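FOKI restriction endonuclease (Planomicrobium okeanokoites, PDB 2FOK) cleaves DNA as a metal-dependent type IIS restriction endonuclease, joining a DNA-recognition part built of helix-turn-helix-type units to a nuclease domain of the PD-(D/E)XK family. Local coordinates at residues T44-E48 with A82-A86; G172-F178 with I261-K266; G321-Q327 with R363-L367; L390-K394 with I409-E413. All coordinates share one frame; numbering follows the deposited sequence.

Contact 1: residues T44-E48 with A82-A86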
loop_
_atom_site.group_PDB
_atom_site.type_symbol
_atom_site.label_atom_id
_atom_site.label_comp_id
_atom_site.label_asym_id
_atom_site.label_seq_id
_atom_site.Cartn_x
_atom_site.Cartn_y
_atom_site.Cartn_z
ATOM N N THR A 44 -38.764 0.923 1.489
ATOM C CA THR A 44 -38.852 -0.495 1.818
ATOM C C THR A 44 -37.785 -0.995 2.790
ATOM O O THR A 44 -38.106 -1.558 3.837
ATOM C CB THR A 44 -38.765 -1.349 0.552
ATOM O OG1 THR A 44 -39.980 -1.215 -0.181
ATOM C CG2 THR A 44 -38.554 -2.805 0.899
ATOM N N LEU A 45 -36.518 -0.800 2.443
ATOM C CA LEU A 45 -35.430 -1.269 3.289
ATOM C C LEU A 45 -35.028 -0.301 4.390
ATOM O O LEU A 45 -34.313 -0.678 5.317
ATOM C CB LEU A 45 -34.218 -1.602 2.426
ATOM C CG LEU A 45 -34.558 -2.480 1.219
ATOM C CD1 LEU A 45 -33.407 -2.449 0.235
ATOM C CD2 LEU A 45 -34.858 -3.908 1.691
ATOM N N VAL A 46 -35.484 0.943 4.288
ATOM C CA VAL A 46 -35.159 1.952 5.294
ATOM C C VAL A 46 -36.348 2.092 6.242
ATOM O O VAL A 46 -37.296 2.821 5.966
ATOM C CB VAL A 46 -34.829 3.332 4.633
ATOM C CG1 VAL A 46 -34.858 4.441 5.679
ATOM C CG2 VAL A 46 -33.455 3.279 3.968
ATOM N N LYS A 47 -36.287 1.379 7.361
ATOM C CA LYS A 47 -37.360 1.388 8.352
ATOM C C LYS A 47 -37.500 2.679 9.158
ATOM O O LYS A 47 -38.527 3.352 9.054
ATOM C CB LYS A 47 -37.190 0.195 9.292
ATOM C CG LYS A 47 -36.804 -1.094 8.569
ATOM C CD LYS A 47 -37.635 -1.297 7.304
ATOM C CE LYS A 47 -38.278 -2.663 7.299
ATOM N NZ LYS A 47 -37.342 -3.680 7.851
ATOM N N GLU A 48 -36.489 3.024 9.959
ATOM C CA GLU A 48 -36.540 4.256 10.757
ATOM C C GLU A 48 -37.122 5.388 9.909
ATOM O O GLU A 48 -36.431 5.973 9.077
ATOM C CB GLU A 48 -35.144 4.653 11.242
ATOM C CG GLU A 48 -34.066 3.576 11.089
ATOM C CD GLU A 48 -32.683 4.075 11.499
ATOM O OE1 GLU A 48 -32.609 5.185 12.076
ATOM O OE2 GLU A 48 -31.679 3.367 11.244
ATOM N N ALA A 82 -26.696 -4.450 11.174
ATOM C CA ALA A 82 -26.998 -2.993 11.051
ATOM C C ALA A 82 -28.112 -2.782 10.037
ATOM O O ALA A 82 -28.305 -3.594 9.137
ATOM C CB ALA A 82 -25.749 -2.223 10.624
ATOM N N PRO A 83 -28.875 -1.691 10.184
ATOM C CA PRO A 83 -29.974 -1.390 9.266
ATOM C C PRO A 83 -29.503 -0.606 8.040
ATOM O O PRO A 83 -28.301 -0.391 7.861
ATOM C CB PRO A 83 -30.947 -0.583 10.125
ATOM C CG PRO A 83 -30.163 -0.178 11.369
ATOM C CD PRO A 83 -28.761 -0.684 11.245
ATOM N N CYS A 84 -30.445 -0.205 7.190
ATOM C CA CYS A 84 -30.117 0.577 6.004
ATOM C C CYS A 84 -29.991 2.016 6.493
ATOM O O CYS A 84 -30.918 2.558 7.086
ATOM C CB CYS A 84 -31.227 0.466 4.954
ATOM S SG CYS A 84 -30.685 0.552 3.222
ATOM N N ASP A 85 -28.839 2.628 6.246
ATOM C CA ASP A 85 -28.585 3.991 6.693
ATOM C C ASP A 85 -28.460 5.029 5.569
ATOM O O ASP A 85 -28.324 6.226 5.846
ATOM C CB ASP A 85 -27.303 4.008 7.540
ATOM C CG ASP A 85 -27.300 5.115 8.578
ATOM O OD1 ASP A 85 -27.978 4.960 9.614
ATOM O OD2 ASP A 85 -26.620 6.146 8.358
ATOM N N ALA A 86 -28.520 4.602 4.309
ATOM C CA ALA A 86 -28.347 5.573 3.238
ATOM C C ALA A 86 -28.703 5.151 1.818
ATOM O O ALA A 86 -29.123 4.020 1.568
ATOM C CB ALA A 86 -26.922 6.073 3.270
#
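Val46 and Cys84 mark the closest approach of the two backbones, with Val46 CA 5.3 Å from Cys84 CA. Helix 32-45 has just ended here: Val46 is the first residue to leave helical backbone angles, and the chain turns at once into Glu48, the N-cap position of helix 49-60. The partner, 82-86, has no regular structure and runs up to Ala86, the N-cap position of helix 87-91. The pairing therefore joins a helix-helix corner to the approach of another helix, inside the first recognition subdomain, a member of the helix-turn-helix clan. The two segments share no hydrogen bond and meet mainly by packing.

Cys84 does most of the touching. Its CB points at the corner and sits 3.3 Å from Leu45 O, the carbonyl at the helix end. The same CB meets Val46 CG2 at 3.7 Å, while SG lies 4.2 Å from Leu45 CB. Val46 offers this methyl because CG1 takes the place anti to the backbone N (chi1 165°), which leaves CG2 beside that N and facing the cysteine. Tyr101 touches both Leu45 and Cys84, and Gln89 and Ala90 of helix 87-91 also pack on Cys84. Further along, Glu48 stretches out beyond CG and passes slantwise across the proline, so that Glu48 OE2 lies 3.9 Å from Pro83 CG. The same oxygen is 4.3 Å from Asp85 OD1, a proximity of like charges that probably costs some energy; Asp85 OD2 has a weak bond to Thr74 N.

Contact 2: residues G172-F178 with I261-K266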
loop_
_atom_site.group_PDB
_atom_site.type_symbol
_atom_site.label_atom_id
_atom_site.label_comp_id
_atom_site.label_asym_id
_atom_site.label_seq_id
_atom_site.Cartn_x
_atom_site.Cartn_y
_atom_site.Cartn_z
ATOM N N GLY A 172 5.625 -5.304 -22.822
ATOM C CA GLY A 172 5.137 -6.651 -23.046
ATOM C C GLY A 172 5.416 -7.573 -21.878
ATOM O O GLY A 172 5.198 -8.780 -21.975
ATOM N N GLN A 173 5.902 -7.000 -20.780
ATOM C CA GLN A 173 6.213 -7.758 -19.568
ATOM C C GLN A 173 4.971 -8.468 -19.023
ATOM O O GLN A 173 3.840 -8.027 -19.250
ATOM C CB GLN A 173 6.763 -6.823 -18.470
ATOM C CG GLN A 173 7.899 -5.886 -18.896
ATOM C CD GLN A 173 7.399 -4.497 -19.263
ATOM O OE1 GLN A 173 6.309 -4.347 -19.804
ATOM N NE2 GLN A 173 8.197 -3.475 -18.972
ATOM N N HIS A 174 5.194 -9.568 -18.308
ATOM C CA HIS A 174 4.115 -10.335 -17.682
ATOM C C HIS A 174 4.362 -10.205 -16.183
ATOM O O HIS A 174 5.264 -10.846 -15.639
ATOM C CB HIS A 174 4.201 -11.799 -18.082
ATOM C CG HIS A 174 3.048 -12.624 -17.606
ATOM N ND1 HIS A 174 1.874 -12.066 -17.152
ATOM C CD2 HIS A 174 2.879 -13.967 -17.537
ATOM C CE1 HIS A 174 1.030 -13.029 -16.822
ATOM N NE2 HIS A 174 1.615 -14.191 -17.045
ATOM N N LEU A 175 3.571 -9.386 -15.502
ATOM C CA LEU A 175 3.809 -9.189 -14.078
ATOM C C LEU A 175 2.660 -9.485 -13.115
ATOM O O LEU A 175 1.476 -9.409 -13.476
ATOM C CB LEU A 175 4.310 -7.759 -13.853
ATOM C CG LEU A 175 5.269 -7.194 -14.904
ATOM C CD1 LEU A 175 5.501 -5.710 -14.641
ATOM C CD2 LEU A 175 6.600 -7.948 -14.851
ATOM N N THR A 176 3.041 -9.827 -11.881
ATOM C CA THR A 176 2.100 -10.120 -10.809
ATOM C C THR A 176 1.779 -8.796 -10.131
ATOM O O THR A 176 2.469 -7.794 -10.355
ATOM C CB THR A 176 2.703 -11.068 -9.739
ATOM O OG1 THR A 176 3.918 -10.505 -9.221
ATOM C CG2 THR A 176 2.999 -12.427 -10.333
ATOM N N LYS A 177 0.738 -8.808 -9.304
ATOM C CA LYS A 177 0.290 -7.635 -8.568
ATOM C C LYS A 177 1.405 -7.090 -7.676
ATOM O O LYS A 177 1.437 -5.894 -7.359
ATOM C CB LYS A 177 -0.904 -8.015 -7.705
ATOM C CG LYS A 177 -0.618 -9.188 -6.767
ATOM C CD LYS A 177 -1.749 -9.396 -5.773
ATOM C CE LYS A 177 -2.194 -10.860 -5.737
ATOM N NZ LYS A 177 -2.969 -11.183 -4.511
ATOM N N PHE A 178 2.314 -7.979 -7.270
ATOM C CA PHE A 178 3.442 -7.613 -6.407
ATOM C C PHE A 178 4.521 -6.865 -7.167
ATOM O O PHE A 178 5.113 -5.916 -6.636
ATOM C CB PHE A 178 4.082 -8.856 -5.775
ATOM C CG PHE A 178 3.097 -9.795 -5.162
ATOM C CD1 PHE A 178 2.644 -9.596 -3.862
ATOM C CD2 PHE A 178 2.620 -10.886 -5.885
ATOM C CE1 PHE A 178 1.730 -10.470 -3.292
ATOM C CE2 PHE A 178 1.705 -11.764 -5.319
ATOM C CZ PHE A 178 1.261 -11.555 -4.020
ATOM N N ILE A 261 0.900 -17.674 -9.940
ATOM C CA ILE A 261 0.180 -16.528 -9.390
ATOM C C ILE A 261 -0.875 -16.154 -10.436
ATOM O O ILE A 261 -0.536 -15.816 -11.573
ATOM C CB ILE A 261 1.119 -15.319 -9.163
ATOM C CG1 ILE A 261 2.065 -15.595 -7.987
ATOM C CG2 ILE A 261 0.303 -14.068 -8.902
ATOM C CD1 ILE A 261 1.372 -16.039 -6.725
ATOM N N SER A 262 -2.148 -16.222 -10.057
ATOM C CA SER A 262 -3.226 -15.912 -10.991
ATOM C C SER A 262 -3.444 -14.419 -11.226
ATOM O O SER A 262 -4.004 -14.021 -12.248
ATOM C CB SER A 262 -4.518 -16.549 -10.501
ATOM O OG SER A 262 -4.244 -17.520 -9.511
ATOM N N HIS A 263 -3.007 -13.594 -10.281
ATOM C CA HIS A 263 -3.155 -12.155 -10.405
ATOM C C HIS A 263 -1.949 -11.578 -11.119
ATOM O O HIS A 263 -1.131 -10.868 -10.532
ATOM C CB HIS A 263 -3.317 -11.509 -9.026
ATOM C CG HIS A 263 -4.604 -11.861 -8.344
ATOM N ND1 HIS A 263 -4.725 -11.942 -6.973
ATOM C CD2 HIS A 263 -5.821 -12.178 -8.847
ATOM C CE1 HIS A 263 -5.959 -12.292 -6.659
ATOM N NE2 HIS A 263 -6.646 -12.442 -7.778
ATOM N N ALA A 264 -1.838 -11.915 -12.397
ATOM C CA ALA A 264 -0.751 -11.434 -13.237
ATOM C C ALA A 264 -1.419 -10.825 -14.453
ATOM O O ALA A 264 -2.511 -11.229 -14.819
ATOM C CB ALA A 264 0.144 -12.578 -13.645
ATOM N N PHE A 265 -0.767 -9.848 -15.075
ATOM C CA PHE A 265 -1.345 -9.174 -16.235
ATOM C C PHE A 265 -0.303 -8.901 -17.314
ATOM O O PHE A 265 0.900 -8.972 -17.062
ATOM C CB PHE A 265 -1.995 -7.848 -15.797
ATOM C CG PHE A 265 -2.833 -7.956 -14.543
ATOM C CD1 PHE A 265 -2.234 -8.068 -13.292
ATOM C CD2 PHE A 265 -4.218 -7.991 -14.622
ATOM C CE1 PHE A 265 -3.002 -8.225 -12.142
ATOM C CE2 PHE A 265 -4.997 -8.144 -13.483
ATOM C CZ PHE A 265 -4.392 -8.265 -12.239
ATOM N N LYS A 266 -0.785 -8.581 -18.515
ATOM C CA LYS A 266 0.067 -8.275 -19.666
ATOM C C LYS A 266 -0.691 -7.361 -20.633
ATOM O O LYS A 266 -1.822 -7.651 -21.011
ATOM C CB LYS A 266 0.456 -9.568 -20.380
ATOM C CG LYS A 266 1.559 -9.406 -21.411
ATOM C CD LYS A 266 1.863 -10.747 -22.071
ATOM C CE LYS A 266 3.311 -10.835 -22.521
ATOM N NZ LYS A 266 4.041 -11.929 -21.816
#
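His174 turns its ring so that Phe265 O lies in the imidazole plane, and ND1 donates to that oxygen at 3.2 Å in an almost straight bond (170° at the hydrogen). With CG anti to the backbone N (chi1 -174°), the ring hangs across the neighbouring strand, its CE1 meeting Ala264 CB obliquely. The imidazole donor stands well above the carbonyl plane, whereas Leu175 N, 3.1 Å from Phe265 O, comes in nearly along the C=O axis; two donors thus grip one oxygen, and the ND1 bond probably limits rotation of the imidazole. Phe265 N returns a bond of 2.8 Å to Leu175 O, which completes an antiparallel hydrogen-bonded pair.

Thr176 and Ile261 cross at about a right angle with their CG2 methyls tightly pressed, 3.5 Å apart, while Thr176 OG1 turns to Glu197. Lys177 crosses His263 obliquely, its CE at the ring edge and in the imidazole plane, and carries NZ on to a salt bridge with Glu220.

Strand 175-176 is one margin of a three-stranded antiparallel sheet whose middle strand is 258-267, the 1-3-2 order of winged-helix domains. Strand 240-248 flanks the far side, and helices 197-205, 209-218 and 222-236 supply residues that pack on Phe178, Ile261 and His263.

Contact 3: residues G321-Q327 with R363-L367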
loop_
_atom_site.group_PDB
_atom_site.type_symbol
_atom_site.label_atom_id
_atom_site.label_comp_id
_atom_site.label_asym_id
_atom_site.label_seq_id
_atom_site.Cartn_x
_atom_site.Cartn_y
_atom_site.Cartn_z
ATOM N N GLY A 321 8.858 25.432 -15.627
ATOM C CA GLY A 321 9.494 24.695 -16.709
ATOM C C GLY A 321 10.457 23.658 -16.140
ATOM O O GLY A 321 10.068 22.873 -15.272
ATOM N N SER A 322 11.699 23.641 -16.627
ATOM C CA SER A 322 12.713 22.709 -16.126
ATOM C C SER A 322 13.226 23.316 -14.814
ATOM O O SER A 322 13.556 24.506 -14.757
ATOM C CB SER A 322 13.859 22.568 -17.137
ATOM O OG SER A 322 14.694 21.451 -16.842
ATOM N N LEU A 323 13.298 22.502 -13.765
ATOM C CA LEU A 323 13.714 22.995 -12.451
ATOM C C LEU A 323 14.739 22.104 -11.745
ATOM O O LEU A 323 14.829 20.904 -12.009
ATOM C CB LEU A 323 12.470 23.124 -11.554
ATOM C CG LEU A 323 11.942 24.439 -10.973
ATOM C CD1 LEU A 323 12.009 25.555 -11.987
ATOM C CD2 LEU A 323 10.505 24.229 -10.532
ATOM N N LYS A 324 15.506 22.705 -10.837
ATOM C CA LYS A 324 16.488 21.970 -10.046
ATOM C C LYS A 324 15.866 21.768 -8.658
ATOM O O LYS A 324 15.231 22.677 -8.120
ATOM C CB LYS A 324 17.789 22.764 -9.929
ATOM C CG LYS A 324 18.889 22.313 -10.893
ATOM C CD LYS A 324 19.979 23.384 -11.074
ATOM C CE LYS A 324 19.422 24.812 -10.929
ATOM N NZ LYS A 324 20.472 25.862 -10.759
ATOM N N ILE A 325 16.041 20.579 -8.081
ATOM C CA ILE A 325 15.467 20.281 -6.772
ATOM C C ILE A 325 15.657 21.416 -5.784
ATOM O O ILE A 325 14.819 21.630 -4.913
ATOM C CB ILE A 325 16.063 18.990 -6.167
ATOM C CG1 ILE A 325 15.115 18.432 -5.102
ATOM C CG2 ILE A 325 17.428 19.271 -5.558
ATOM C CD1 ILE A 325 14.165 17.374 -5.618
ATOM N N GLU A 326 16.759 22.148 -5.925
ATOM C CA GLU A 326 17.051 23.267 -5.034
ATOM C C GLU A 326 16.104 24.444 -5.279
ATOM O O GLU A 326 15.787 25.209 -4.362
ATOM C CB GLU A 326 18.504 23.711 -5.215
ATOM C CG GLU A 326 19.503 22.883 -4.414
ATOM C CD GLU A 326 20.091 21.745 -5.221
ATOM O OE1 GLU A 326 19.863 21.710 -6.453
ATOM O OE2 GLU A 326 20.780 20.888 -4.625
ATOM N N GLN A 327 15.652 24.592 -6.521
ATOM C CA GLN A 327 14.718 25.664 -6.849
ATOM C C GLN A 327 13.316 25.240 -6.376
ATOM O O GLN A 327 12.534 26.055 -5.889
ATOM C CB GLN A 327 14.732 25.921 -8.357
ATOM C CG GLN A 327 16.114 25.828 -8.997
ATOM C CD GLN A 327 16.087 26.094 -10.498
ATOM O OE1 GLN A 327 16.458 25.234 -11.306
ATOM N NE2 GLN A 327 15.643 27.292 -10.880
ATOM N N ARG A 363 20.295 16.744 -13.510
ATOM C CA ARG A 363 19.882 17.494 -12.328
ATOM C C ARG A 363 18.583 18.275 -12.514
ATOM O O ARG A 363 18.195 19.029 -11.628
ATOM C CB ARG A 363 20.980 18.481 -11.923
ATOM C CG ARG A 363 22.154 17.855 -11.192
ATOM C CD ARG A 363 23.448 18.628 -11.432
ATOM N NE ARG A 363 23.214 20.045 -11.697
ATOM C CZ ARG A 363 23.725 21.032 -10.969
ATOM N NH1 ARG A 363 24.501 20.764 -9.930
ATOM N NH2 ARG A 363 23.462 22.291 -11.279
ATOM N N PHE A 364 17.903 18.089 -13.643
ATOM C CA PHE A 364 16.681 18.845 -13.903
ATOM C C PHE A 364 15.399 18.045 -14.048
ATOM O O PHE A 364 15.361 17.000 -14.699
ATOM C CB PHE A 364 16.865 19.704 -15.153
ATOM C CG PHE A 364 17.951 20.733 -15.027
ATOM C CD1 PHE A 364 17.732 21.910 -14.311
ATOM C CD2 PHE A 364 19.198 20.527 -15.619
ATOM C CE1 PHE A 364 18.740 22.866 -14.183
ATOM C CE2 PHE A 364 20.211 21.476 -15.499
ATOM C CZ PHE A 364 19.984 22.647 -14.779
ATOM N N TYR A 365 14.340 18.555 -13.432
ATOM C CA TYR A 365 13.035 17.922 -13.492
ATOM C C TYR A 365 12.119 18.794 -14.348
ATOM O O TYR A 365 12.230 20.022 -14.350
ATOM C CB TYR A 365 12.420 17.805 -12.092
ATOM C CG TYR A 365 13.163 16.914 -11.120
ATOM C CD1 TYR A 365 14.340 17.345 -10.508
ATOM C CD2 TYR A 365 12.669 15.654 -10.780
ATOM C CE1 TYR A 365 15.011 16.553 -9.584
ATOM C CE2 TYR A 365 13.334 14.846 -9.851
ATOM C CZ TYR A 365 14.505 15.306 -9.259
ATOM O OH TYR A 365 15.181 14.517 -8.348
ATOM N N GLN A 366 11.209 18.158 -15.071
ATOM C CA GLN A 366 10.258 18.893 -15.884
ATOM C C GLN A 366 8.999 18.084 -16.113
ATOM O O GLN A 366 9.048 17.024 -16.731
ATOM C CB GLN A 366 10.866 19.273 -17.232
ATOM C CG GLN A 366 10.116 20.408 -17.910
ATOM C CD GLN A 366 10.717 20.788 -19.249
ATOM O OE1 GLN A 366 10.001 21.134 -20.188
ATOM N NE2 GLN A 366 12.039 20.718 -19.343
ATOM N N LEU A 367 7.871 18.579 -15.608
ATOM C CA LEU A 367 6.600 17.882 -15.794
ATOM C C LEU A 367 6.153 17.983 -17.257
ATOM O O LEU A 367 6.162 19.062 -17.842
ATOM C CB LEU A 367 5.526 18.483 -14.891
ATOM C CG LEU A 367 4.238 17.661 -14.769
ATOM C CD1 LEU A 367 4.089 17.154 -13.345
ATOM C CD2 LEU A 367 3.043 18.512 -15.170
HETATM O O HOH W 1 8.045 21.478 -14.338
#
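The Phe364 ring and the methylenes of Lys324 lie side by side, pointing the same way: Lys324 CG comes to 3.3 Å from Phe364 CE1, obliquely, and CD follows beside it. Gln327 OE1 stands at the edge of the same ring, near its plane. The Tyr365 ring is turned otherwise, with Leu323 O at its edge and in its plane, and Ile325 CD1 approaching Tyr365 CE1 obliquely at 4.1 Å. The guanidinium of Arg363 is met obliquely too, by Lys324 CD at 3.7 Å from NH2.

These groups decorate an antiparallel pairing in a winged-helix unit: helix 303-319, strand 323-324, helices 325-334 and 341-352, then the hairpin 358-361 and 364-367, with the first strand bonded to the last. Leu323 N gives its hydrogen to Tyr365 O, and Tyr365 N returns one to Leu323 O at 2.8 Å, nearly straight (174°); both donors lie in the carbonyl planes. The aromatic side chains go to different faces, Tyr365 with Leu323 and Phe364 with Lys324. Tyr365 also touches Ile360 of the hairpin, and Ile325 is buried against Ile341 and Ile344 of helix 341-352.

Ser322 flanks the phenylalanine, its OG anti to the backbone N (chi1 -166°), which sets the hydroxyl 3.3 Å from Phe364 CB; Gln366 NE2 lies close to Ser322 CB. An alanine in place of Phe364 removes the ring beside Lys324, and the lysine methylenes would probably be set free to turn. At the start of helix 325-334, Lys324 N donates to Gln327 OE1 at 2.7 Å, from 40° above the amide carbonyl plane.

Contact 4: residues L390-K394 with I409-E413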
loop_
_atom_site.group_PDB
_atom_site.type_symbol
_atom_site.label_atom_id
_atom_site.label_comp_id
_atom_site.label_asym_id
_atom_site.label_seq_id
_atom_site.Cartn_x
_atom_site.Cartn_y
_atom_site.Cartn_z
ATOM N N LEU A 390 7.034 12.013 14.033
ATOM C CA LEU A 390 7.374 10.841 13.217
ATOM C C LEU A 390 7.862 11.208 11.815
ATOM O O LEU A 390 8.725 10.543 11.264
ATOM C CB LEU A 390 6.173 9.902 13.098
ATOM C CG LEU A 390 6.393 8.484 13.635
ATOM C CD1 LEU A 390 5.051 7.750 13.692
ATOM C CD2 LEU A 390 7.395 7.737 12.751
ATOM N N GLU A 391 7.290 12.258 11.234
ATOM C CA GLU A 391 7.691 12.701 9.904
ATOM C C GLU A 391 9.030 13.434 9.951
ATOM O O GLU A 391 9.820 13.347 9.011
ATOM C CB GLU A 391 6.619 13.616 9.305
ATOM C CG GLU A 391 5.359 12.877 8.899
ATOM C CD GLU A 391 5.564 11.989 7.690
ATOM O OE1 GLU A 391 6.449 12.305 6.861
ATOM O OE2 GLU A 391 4.837 10.973 7.573
ATOM N N GLU A 392 9.279 14.163 11.037
ATOM C CA GLU A 392 10.535 14.883 11.190
ATOM C C GLU A 392 11.663 13.847 11.269
ATOM O O GLU A 392 12.762 14.054 10.735
ATOM C CB GLU A 392 10.499 15.747 12.458
ATOM C CG GLU A 392 9.133 16.359 12.732
ATOM C CD GLU A 392 9.186 17.814 13.170
ATOM O OE1 GLU A 392 9.619 18.679 12.371
ATOM O OE2 GLU A 392 8.782 18.095 14.320
ATOM N N LYS A 393 11.375 12.727 11.930
ATOM C CA LYS A 393 12.326 11.632 12.060
ATOM C C LYS A 393 12.565 10.996 10.687
ATOM O O LYS A 393 13.683 10.606 10.361
ATOM C CB LYS A 393 11.786 10.580 13.026
ATOM C CG LYS A 393 12.793 9.500 13.389
ATOM C CD LYS A 393 12.083 8.205 13.770
ATOM C CE LYS A 393 10.869 8.440 14.682
ATOM N NZ LYS A 393 11.269 8.692 16.104
ATOM N N LYS A 394 11.512 10.890 9.883
ATOM C CA LYS A 394 11.647 10.326 8.540
ATOM C C LYS A 394 12.561 11.252 7.744
ATOM O O LYS A 394 13.450 10.802 7.008
ATOM C CB LYS A 394 10.291 10.266 7.834
ATOM C CG LYS A 394 9.318 9.268 8.417
ATOM C CD LYS A 394 7.942 9.469 7.796
ATOM C CE LYS A 394 6.904 8.570 8.433
ATOM N NZ LYS A 394 5.988 8.049 7.390
ATOM N N ILE A 409 13.072 3.532 5.471
ATOM C CA ILE A 409 12.850 4.434 6.585
ATOM C C ILE A 409 11.364 4.440 6.943
ATOM O O ILE A 409 10.987 4.872 8.024
ATOM C CB ILE A 409 13.341 5.875 6.270
ATOM C CG1 ILE A 409 12.215 6.693 5.655
ATOM C CG2 ILE A 409 14.553 5.837 5.356
ATOM C CD1 ILE A 409 11.477 7.528 6.674
ATOM N N GLU A 410 10.533 3.938 6.034
ATOM C CA GLU A 410 9.090 3.888 6.256
ATOM C C GLU A 410 8.690 2.835 7.294
ATOM O O GLU A 410 7.564 2.832 7.775
ATOM C CB GLU A 410 8.358 3.606 4.939
ATOM C CG GLU A 410 8.391 4.761 3.939
ATOM C CD GLU A 410 7.782 6.061 4.470
ATOM O OE1 GLU A 410 6.926 6.026 5.385
ATOM O OE2 GLU A 410 8.165 7.132 3.961
ATOM N N LEU A 411 9.622 1.947 7.628
ATOM C CA LEU A 411 9.398 0.889 8.608
ATOM C C LEU A 411 9.243 1.455 10.018
ATOM O O LEU A 411 8.709 0.796 10.896
ATOM C CB LEU A 411 10.572 -0.085 8.598
ATOM C CG LEU A 411 10.962 -0.792 7.308
ATOM C CD1 LEU A 411 11.783 -2.019 7.660
ATOM C CD2 LEU A 411 9.713 -1.194 6.530
ATOM N N ILE A 412 9.729 2.673 10.235
ATOM C CA ILE A 412 9.629 3.314 11.538
ATOM C C ILE A 412 8.170 3.611 11.906
ATOM O O ILE A 412 7.801 3.596 13.086
ATOM C CB ILE A 412 10.408 4.647 11.564
ATOM C CG1 ILE A 412 11.903 4.381 11.649
ATOM C CG2 ILE A 412 9.979 5.466 12.749
ATOM C CD1 ILE A 412 12.722 5.613 11.407
ATOM N N GLU A 413 7.359 3.906 10.889
ATOM C CA GLU A 413 5.948 4.200 11.081
ATOM C C GLU A 413 5.150 2.900 10.966
ATOM O O GLU A 413 4.222 2.663 11.729
ATOM C CB GLU A 413 5.460 5.223 10.033
ATOM C CG GLU A 413 3.932 5.287 9.883
ATOM C CD GLU A 413 3.385 6.671 9.493
ATOM O OE1 GLU A 413 3.954 7.337 8.607
ATOM O OE2 GLU A 413 2.362 7.087 10.070
HETATM O O HOH W 2 2.943 10.061 8.792
#
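Lys394 has the most surface covered, and it works in two halves. Its first carbons are crossed at about a right angle by Ile409, whose CD1 presses on Lys394 CB at 3.2 Å, tighter than ordinary van der Waals contact. From there the chain runs straight (chi2 170°, chi3 -175°) and bends at its last torsion to bring NZ among three carboxylates. Lys394 NZ bonds Glu413 OE1 at 2.5 Å, a very short distance, and Glu410 OE1 at 3.0 Å, the latter met on its syn side and 16° out of the carboxylate plane. A third, weak bond of 3.1 Å joins Lys394 NZ to Glu391 OE2, one turn back on its own helix.

Glu413 comes at the lysine obliquely, and its OE1 also lies 3.9 Å from Glu391 OE2; the ammonium between these acids probably offsets their repulsion. Replacing Lys394 by methionine would probably leave Glu391, Glu410 and Glu413 crowded without the positive charge that now gathers them. The other oxygen of Glu413 is taken by Thr301 OG1.

Ile412 carries the apolar half. It slides past Leu390 in the opposite direction, Ile412 CG2 lying 3.4 Å from Leu390 CD2, while Lys393 crosses it obliquely, CD 3.6 Å from Ile412 CD1. Val548 and Leu552 of helix 548-560 also touch Ile412.

The whole is a helix-helix contact of the cleavage domain, between helix 389-398 and helix 411-414 with the two residues leading into it, in which a buried salt-bridge network lies beside a hydrophobic patch.

Overall arrangement
The four contacts follow one another along the chain without touching, and each falls in a different part of the protein. Contact 4 is the buried one, and contact 3 lies at the surface; contacts 1 and 2 are partly buried. Contacts 2 and 3 repeat one topology, pairing the first and last strands of a three-stranded 1-3-2 sheet, although contact 2 adds a side-chain bond to a strand carbonyl. Contact 1 is mostly packing of a loop on a helix end, whereas contact 4 combines a buried salt-bridge network with apolar packing. Contacts 2 and 4 lie on opposite sides of the chain's centre, their nearest atoms about 15 Å apart; strand 364-367 of contact 3 is followed by helix 389-398 of contact 4.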